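Neuraminidase (Influenza A virus, PDB 4GDJ) resembles the viral sialidases that remove terminal sialic acid from glycoconjugates, but has a diverged putative active site. Local coordinates at residues M15-G20 with E274-T279; V161-G166 with R175-Q180. One frame throughout, in Å; residues are numbered along the deposited sequence.

Contact 1: residues M15-G20 with E274-T279; sequences MCEVKG and EKPAWT
Glu-17 and Pro-276 meet side chain to side chain, and the acid illustrates how a charged residue can pack through its methylene groups. Its CB lies 3.5 Å from CD of Pro-276 and a little farther from the ring's CG. One step on, Glu-17 CG is still 3.6 Å from Pro-276 CD, and it also comes near the carbonyl O of Lys-275. The carboxyl carbon, Glu-17 CD, has drawn back to 3.8 Å from that same proline CD, and OE2 at the tip lies slightly farther still. The chain is extended beyond CG (chi2 -177°) and crosses the pyrrolidine at about a right angle, with its CB and CG nearest the proline CD and the carboxylate drawing away from it. The peptide bond before Pro-276 is cis.

The fold is the influenza neuraminidase beta propeller. Residues 15-20 lead into strand 20-25, an outer strand of the sheet that includes strand 355-362, whereas Pro-276 immediately precedes strand 277-281, at the edge of a different sheet. The contact therefore bridges two blades. Backbone hydrogen bonds of Lys-19 and Gly-20 with Ile-362 tie the N-terminal segment to the C-terminal strand.

Deeper in, Trp-278 sends its indole NE1 to Val-18 O, a hydrogen bond of 2.9 Å that is close to straight (166° at the hydrogen). The oxygen lies in the ring plane, yet the donor approaches from above the carbonyl plane. Val-18 CG1 reaches the same corner of the indole, 3.6 Å from Trp-278 NE1, while the carbonyl carbon of Lys-19 lies near the ring's CZ2, at its edge. Trp-21 meets the indole edge-to-face. Beside that side-chain bond, a water accepts from Val-18 N and donates to Pro-276 O at 2.8 Å, a backbone-to-backbone bridge.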
loop_
_atom_site.group_PDB
_atom_site.type_symbol
_atom_site.label_atom_id
_atom_site.label_comp_id
_atom_site.label_asym_id
_atom_site.label_seq_id
_atom_site.Cartn_x
_atom_site.Cartn_y
_atom_site.Cartn_z
ATOM N N MET A 15 -17.792 -4.726 -17.975
ATOM C CA MET A 15 -17.825 -3.391 -17.384
ATOM C C MET A 15 -16.470 -2.694 -17.567
ATOM O O MET A 15 -16.265 -1.966 -18.551
ATOM C CB MET A 15 -18.206 -3.457 -15.891
ATOM C CG MET A 15 -18.689 -2.126 -15.296
ATOM S SD MET A 15 -20.167 -1.484 -16.119
ATOM C CE MET A 15 -19.745 0.244 -16.390
ATOM N N CYS A 16 -15.537 -2.940 -16.646
ATOM C CA CYS A 16 -14.317 -2.137 -16.571
ATOM C C CYS A 16 -13.078 -2.933 -16.185
ATOM O O CYS A 16 -12.235 -2.491 -15.393
ATOM C CB CYS A 16 -14.534 -1.008 -15.585
ATOM S SG CYS A 16 -15.704 0.180 -16.200
ATOM N N GLU A 17 -12.972 -4.096 -16.790
ATOM C CA GLU A 17 -11.857 -4.996 -16.597
ATOM C C GLU A 17 -10.553 -4.305 -16.939
ATOM O O GLU A 17 -10.467 -3.563 -17.908
ATOM C CB GLU A 17 -12.022 -6.196 -17.540
ATOM C CG GLU A 17 -13.361 -6.915 -17.436
ATOM C CD GLU A 17 -13.437 -8.146 -18.341
ATOM O OE1 GLU A 17 -12.708 -8.190 -19.371
ATOM O OE2 GLU A 17 -14.224 -9.069 -18.015
ATOM N N VAL A 18 -9.525 -4.564 -16.154
ATOM C CA VAL A 18 -8.197 -4.053 -16.442
ATOM C C VAL A 18 -7.553 -5.058 -17.411
ATOM O O VAL A 18 -7.312 -6.219 -17.068
ATOM C CB VAL A 18 -7.365 -3.940 -15.147
ATOM C CG1 VAL A 18 -5.920 -3.692 -15.474
ATOM C CG2 VAL A 18 -7.925 -2.821 -14.265
ATOM N N LYS A 19 -7.267 -4.623 -18.619
ATOM C CA LYS A 19 -6.835 -5.589 -19.632
ATOM C C LYS A 19 -5.344 -5.492 -19.937
ATOM O O LYS A 19 -4.799 -6.317 -20.675
ATOM C CB LYS A 19 -7.717 -5.492 -20.897
ATOM C CG LYS A 19 -7.985 -4.112 -21.416
ATOM C CD LYS A 19 -9.043 -4.174 -22.555
ATOM C CE LYS A 19 -8.889 -3.000 -23.534
ATOM N NZ LYS A 19 -9.821 -3.037 -24.724
ATOM N N GLY A 20 -4.684 -4.520 -19.310
ATOM C CA GLY A 20 -3.244 -4.399 -19.365
ATOM C C GLY A 20 -2.780 -3.199 -18.540
ATOM O O GLY A 20 -3.600 -2.491 -17.941
ATOM N N GLU A 274 -10.013 -8.086 -8.433
ATOM C CA GLU A 274 -11.186 -7.896 -9.283
ATOM C C GLU A 274 -11.343 -9.191 -10.122
ATOM O O GLU A 274 -10.753 -10.229 -9.788
ATOM C CB GLU A 274 -11.006 -6.681 -10.224
ATOM C CG GLU A 274 -10.777 -5.322 -9.567
ATOM C CD GLU A 274 -11.913 -4.892 -8.649
ATOM O OE1 GLU A 274 -13.072 -5.125 -9.017
ATOM O OE2 GLU A 274 -11.657 -4.335 -7.551
ATOM N N LYS A 275 -12.158 -9.114 -11.168
ATOM C CA LYS A 275 -12.300 -10.190 -12.174
ATOM C C LYS A 275 -12.279 -9.490 -13.496
ATOM O O LYS A 275 -13.205 -8.769 -13.808
ATOM C CB LYS A 275 -13.623 -10.916 -12.026
ATOM C CG LYS A 275 -13.660 -11.763 -10.792
ATOM C CD LYS A 275 -14.895 -12.653 -10.704
ATOM C CE LYS A 275 -14.803 -13.547 -9.472
ATOM N NZ LYS A 275 -16.057 -14.289 -9.136
ATOM N N PRO A 276 -11.170 -9.599 -14.231
ATOM C CA PRO A 276 -9.966 -10.334 -13.876
ATOM C C PRO A 276 -9.139 -9.713 -12.717
ATOM O O PRO A 276 -9.137 -8.500 -12.520
ATOM C CB PRO A 276 -9.146 -10.243 -15.162
ATOM C CG PRO A 276 -9.534 -8.945 -15.740
ATOM C CD PRO A 276 -10.981 -8.814 -15.463
ATOM N N ALA A 277 -8.429 -10.572 -12.002
ATOM C CA ALA A 277 -7.470 -10.156 -10.996
ATOM C C ALA A 277 -6.080 -10.090 -11.590
ATOM O O ALA A 277 -5.784 -10.730 -12.614
ATOM C CB ALA A 277 -7.485 -11.127 -9.848
ATOM N N TRP A 278 -5.203 -9.328 -10.952
ATOM C CA TRP A 278 -3.822 -9.297 -11.371
ATOM C C TRP A 278 -2.938 -9.406 -10.158
ATOM O O TRP A 278 -3.145 -8.659 -9.192
ATOM C CB TRP A 278 -3.518 -7.992 -12.059
ATOM C CG TRP A 278 -4.019 -7.786 -13.427
ATOM C CD1 TRP A 278 -5.246 -7.308 -13.810
ATOM C CD2 TRP A 278 -3.269 -7.974 -14.623
ATOM N NE1 TRP A 278 -5.298 -7.215 -15.167
ATOM C CE2 TRP A 278 -4.093 -7.611 -15.690
ATOM C CE3 TRP A 278 -1.970 -8.424 -14.884
ATOM C CZ2 TRP A 278 -3.660 -7.679 -17.026
ATOM C CZ3 TRP A 278 -1.549 -8.511 -16.204
ATOM C CH2 TRP A 278 -2.392 -8.129 -17.256
ATOM N N THR A 279 -1.990 -10.336 -10.198
ATOM C CA THR A 279 -1.007 -10.506 -9.156
ATOM C C THR A 279 0.298 -9.943 -9.632
ATOM O O THR A 279 0.454 -9.633 -10.812
ATOM C CB THR A 279 -0.778 -11.973 -8.756
ATOM O OG1 THR A 279 -0.433 -12.726 -9.909
ATOM C CG2 THR A 279 -2.012 -12.558 -8.153
HETATM O O HOH W 1 -9.992 -6.108 -13.774
#

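Contact 2: residues V161-G166 with R175-Q180; sequences VLVSDG and RIYELQ. With NAG (2-acetamido-2-deoxy-beta-D-glucopyranose), chain I.
Val-161 and Tyr-177 form one antiparallel hydrogen-bonded pair, Val-163 and Arg-175 the next. In the first, Tyr-177 N gives a nearly straight bond (172°) to Val-161 O at 2.9 Å, and Val-161 N returns one to Tyr-177 O at 3.0 Å. In the second, Val-163 N to Arg-175 O measures 2.8 Å and Arg-175 N to Val-163 O 2.9 Å. Between them sits the non-hydrogen-bonded pair Leu-162 and Ile-176, whose CA atoms make C-H...O contacts with Arg-175 O and Val-161 O.

Along the second strand, Arg-175 NH1 reaches Tyr-177 OH at 3.2 Å, the oxygen lying close to the guanidinium plane. Gln-189 OE1 accepts a hydrogen bond from Arg-175 NE, and Trp-187 makes a cation-pi contact with the same arginine.

On the face that carries Val-161, Val-163, Arg-175 and Tyr-177, Val-163 CG2 approaches Tyr-177 CD1 to 3.6 Å, obliquely to the ring. Val-161 turns CG1 between its backbone N and carbonyl carbon (chi1 62°), where this methyl meets the tyrosine CB. Phe-137 stacks on the phenol. The other face carries a slighter apolar meeting, Leu-162 CD1 with Ile-176 CG1 at 4.1 Å.

At the far end of the strand, Gln-180 OE1 accepts a bond from N2 of a protein-attached N-acetylglucosamine at 3.1 Å, and the acetyl methyl C8 lies against the amide carbon.

With four main-chain bonds setting the register of this blade hairpin, Tyr-177 can combine apolar packing against both valines with a polar OH that meets Arg-175.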
loop_
_atom_site.group_PDB
_atom_site.type_symbol
_atom_site.label_atom_id
_atom_site.label_comp_id
_atom_site.label_asym_id
_atom_site.label_seq_id
_atom_site.Cartn_x
_atom_site.Cartn_y
_atom_site.Cartn_z
ATOM N N VAL A 161 -8.214 4.803 6.433
ATOM C CA VAL A 161 -6.815 4.399 6.498
ATOM C C VAL A 161 -6.706 3.247 7.440
ATOM O O VAL A 161 -7.419 3.196 8.429
ATOM C CB VAL A 161 -5.920 5.555 7.026
ATOM C CG1 VAL A 161 -6.302 5.937 8.399
ATOM C CG2 VAL A 161 -4.475 5.189 6.984
ATOM N N LEU A 162 -5.812 2.320 7.130
ATOM C CA LEU A 162 -5.506 1.182 7.991
ATOM C C LEU A 162 -4.351 1.506 8.909
ATOM O O LEU A 162 -3.327 1.997 8.480
ATOM C CB LEU A 162 -5.074 -0.031 7.159
ATOM C CG LEU A 162 -6.228 -1.020 7.227
ATOM C CD1 LEU A 162 -7.074 -0.613 6.027
ATOM C CD2 LEU A 162 -5.841 -2.471 7.274
ATOM N N VAL A 163 -4.511 1.190 10.173
ATOM C CA VAL A 163 -3.501 1.517 11.185
ATOM C C VAL A 163 -3.182 0.235 11.923
ATOM O O VAL A 163 -4.089 -0.483 12.299
ATOM C CB VAL A 163 -4.075 2.545 12.162
ATOM C CG1 VAL A 163 -3.154 2.746 13.399
ATOM C CG2 VAL A 163 -4.317 3.865 11.436
ATOM N N SER A 164 -1.907 -0.066 12.120
ATOM C CA SER A 164 -1.522 -1.258 12.849
ATOM C C SER A 164 -0.838 -0.920 14.180
ATOM O O SER A 164 -0.273 0.174 14.359
ATOM C CB SER A 164 -0.609 -2.116 11.957
ATOM O OG SER A 164 -1.265 -2.378 10.704
ATOM N N ASP A 165 -0.883 -1.872 15.110
ATOM C CA ASP A 165 -0.392 -1.642 16.480
ATOM C C ASP A 165 0.076 -2.991 17.001
ATOM O O ASP A 165 -0.189 -4.037 16.383
ATOM C CB ASP A 165 -1.519 -1.022 17.281
ATOM C CG ASP A 165 -1.104 -0.528 18.692
ATOM O OD1 ASP A 165 0.034 -0.720 19.163
ATOM O OD2 ASP A 165 -1.988 0.055 19.354
ATOM N N GLY A 166 0.862 -2.973 18.062
ATOM C CA GLY A 166 1.364 -4.197 18.638
ATOM C C GLY A 166 2.829 -4.402 18.318
ATOM O O GLY A 166 3.266 -4.124 17.210
ATOM N N ARG A 175 -6.690 -1.754 12.574
ATOM C CA ARG A 175 -7.941 -1.026 12.619
ATOM C C ARG A 175 -8.060 -0.184 11.385
ATOM O O ARG A 175 -7.064 0.322 10.894
ATOM C CB ARG A 175 -7.975 -0.063 13.802
ATOM C CG ARG A 175 -7.951 -0.747 15.138
ATOM C CD ARG A 175 -7.814 0.294 16.249
ATOM N NE ARG A 175 -8.038 -0.315 17.551
ATOM C CZ ARG A 175 -8.153 0.373 18.676
ATOM N NH1 ARG A 175 -8.065 1.693 18.662
ATOM N NH2 ARG A 175 -8.349 -0.265 19.813
ATOM N N ILE A 176 -9.284 -0.057 10.893
ATOM C CA ILE A 176 -9.639 0.944 9.915
ATOM C C ILE A 176 -10.136 2.159 10.641
ATOM O O ILE A 176 -11.072 2.073 11.436
ATOM C CB ILE A 176 -10.774 0.462 9.004
ATOM C CG1 ILE A 176 -10.440 -0.913 8.372
ATOM C CG2 ILE A 176 -11.091 1.550 7.933
ATOM C CD1 ILE A 176 -11.612 -1.526 7.583
ATOM N N TYR A 177 -9.529 3.296 10.344
ATOM C CA TYR A 177 -9.976 4.577 10.870
ATOM C C TYR A 177 -10.684 5.316 9.775
ATOM O O TYR A 177 -10.189 5.383 8.652
ATOM C CB TYR A 177 -8.798 5.413 11.344
ATOM C CG TYR A 177 -8.348 5.040 12.729
ATOM C CD1 TYR A 177 -7.589 3.899 12.945
ATOM C CD2 TYR A 177 -8.695 5.818 13.828
ATOM C CE1 TYR A 177 -7.169 3.543 14.241
ATOM C CE2 TYR A 177 -8.294 5.466 15.112
ATOM C CZ TYR A 177 -7.541 4.328 15.308
ATOM O OH TYR A 177 -7.146 3.970 16.573
ATOM N N GLU A 178 -11.844 5.866 10.102
ATOM C CA GLU A 178 -12.564 6.740 9.198
ATOM C C GLU A 178 -12.413 8.197 9.618
ATOM O O GLU A 178 -12.710 8.591 10.784
ATOM C CB GLU A 178 -14.044 6.350 9.156
ATOM C CG GLU A 178 -14.889 7.343 8.401
ATOM C CD GLU A 178 -16.351 6.901 8.288
ATOM O OE1 GLU A 178 -16.659 5.763 8.691
ATOM O OE2 GLU A 178 -17.176 7.695 7.798
ATOM N N LEU A 179 -11.996 9.027 8.667
ATOM C CA LEU A 179 -11.760 10.442 8.936
ATOM C C LEU A 179 -12.610 11.348 8.086
ATOM O O LEU A 179 -12.974 11.004 6.982
ATOM C CB LEU A 179 -10.300 10.784 8.625
ATOM C CG LEU A 179 -9.216 9.799 9.047
ATOM C CD1 LEU A 179 -7.845 10.262 8.513
ATOM C CD2 LEU A 179 -9.210 9.735 10.535
ATOM N N GLN A 180 -12.867 12.542 8.594
ATOM C CA GLN A 180 -13.486 13.601 7.828
ATOM C C GLN A 180 -12.847 14.927 8.219
ATOM O O GLN A 180 -12.862 15.298 9.396
ATOM C CB GLN A 180 -14.985 13.628 8.087
ATOM C CG GLN A 180 -15.780 14.332 7.010
ATOM C CD GLN A 180 -17.277 14.291 7.262
ATOM O OE1 GLN A 180 -17.998 15.210 6.879
ATOM N NE2 GLN A 180 -17.753 13.222 7.903
HETATM C C1 NAG I . -16.007 18.921 7.152
HETATM C C2 NAG I . -17.170 18.936 8.153
HETATM C C3 NAG I . -18.467 19.424 7.502
HETATM C C4 NAG I . -18.221 20.683 6.678
HETATM C C5 NAG I . -17.033 20.406 5.755
HETATM C C6 NAG I . -16.785 21.465 4.681
HETATM C C7 NAG I . -16.906 17.269 9.943
HETATM C C8 NAG I . -17.216 15.866 10.387
HETATM N N2 NAG I . -17.356 17.609 8.726
HETATM O O3 NAG I . -19.458 19.669 8.477
HETATM O O4 NAG I . -19.385 21.004 5.945
HETATM O O5 NAG I . -15.873 20.187 6.539
HETATM O O6 NAG I . -16.503 20.799 3.463
HETATM O O7 NAG I . -16.268 18.032 10.680
#

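From the N terminus, the chain passes through residues 15-20 and enters strand 20-25, then runs through successive propeller blades before residues 274-279 come back to meet it. Contact 1 thus closes a very long loop, its nearest ends 254 positions apart, and joins two sheets. Contact 2 lies wholly within that span and closes a short one, pairing strands 158-165 and 173-180, neighbours in a single blade. The closures nest and do not cross. In space contact 1 and contact 2 are separate: their centres lie about 27 Å apart, and the nearest atoms of contacts 1 and 2 about 15 Å. One shapes a blade locally; the other ties the N-terminal lead-in of the last blade to the blade before it.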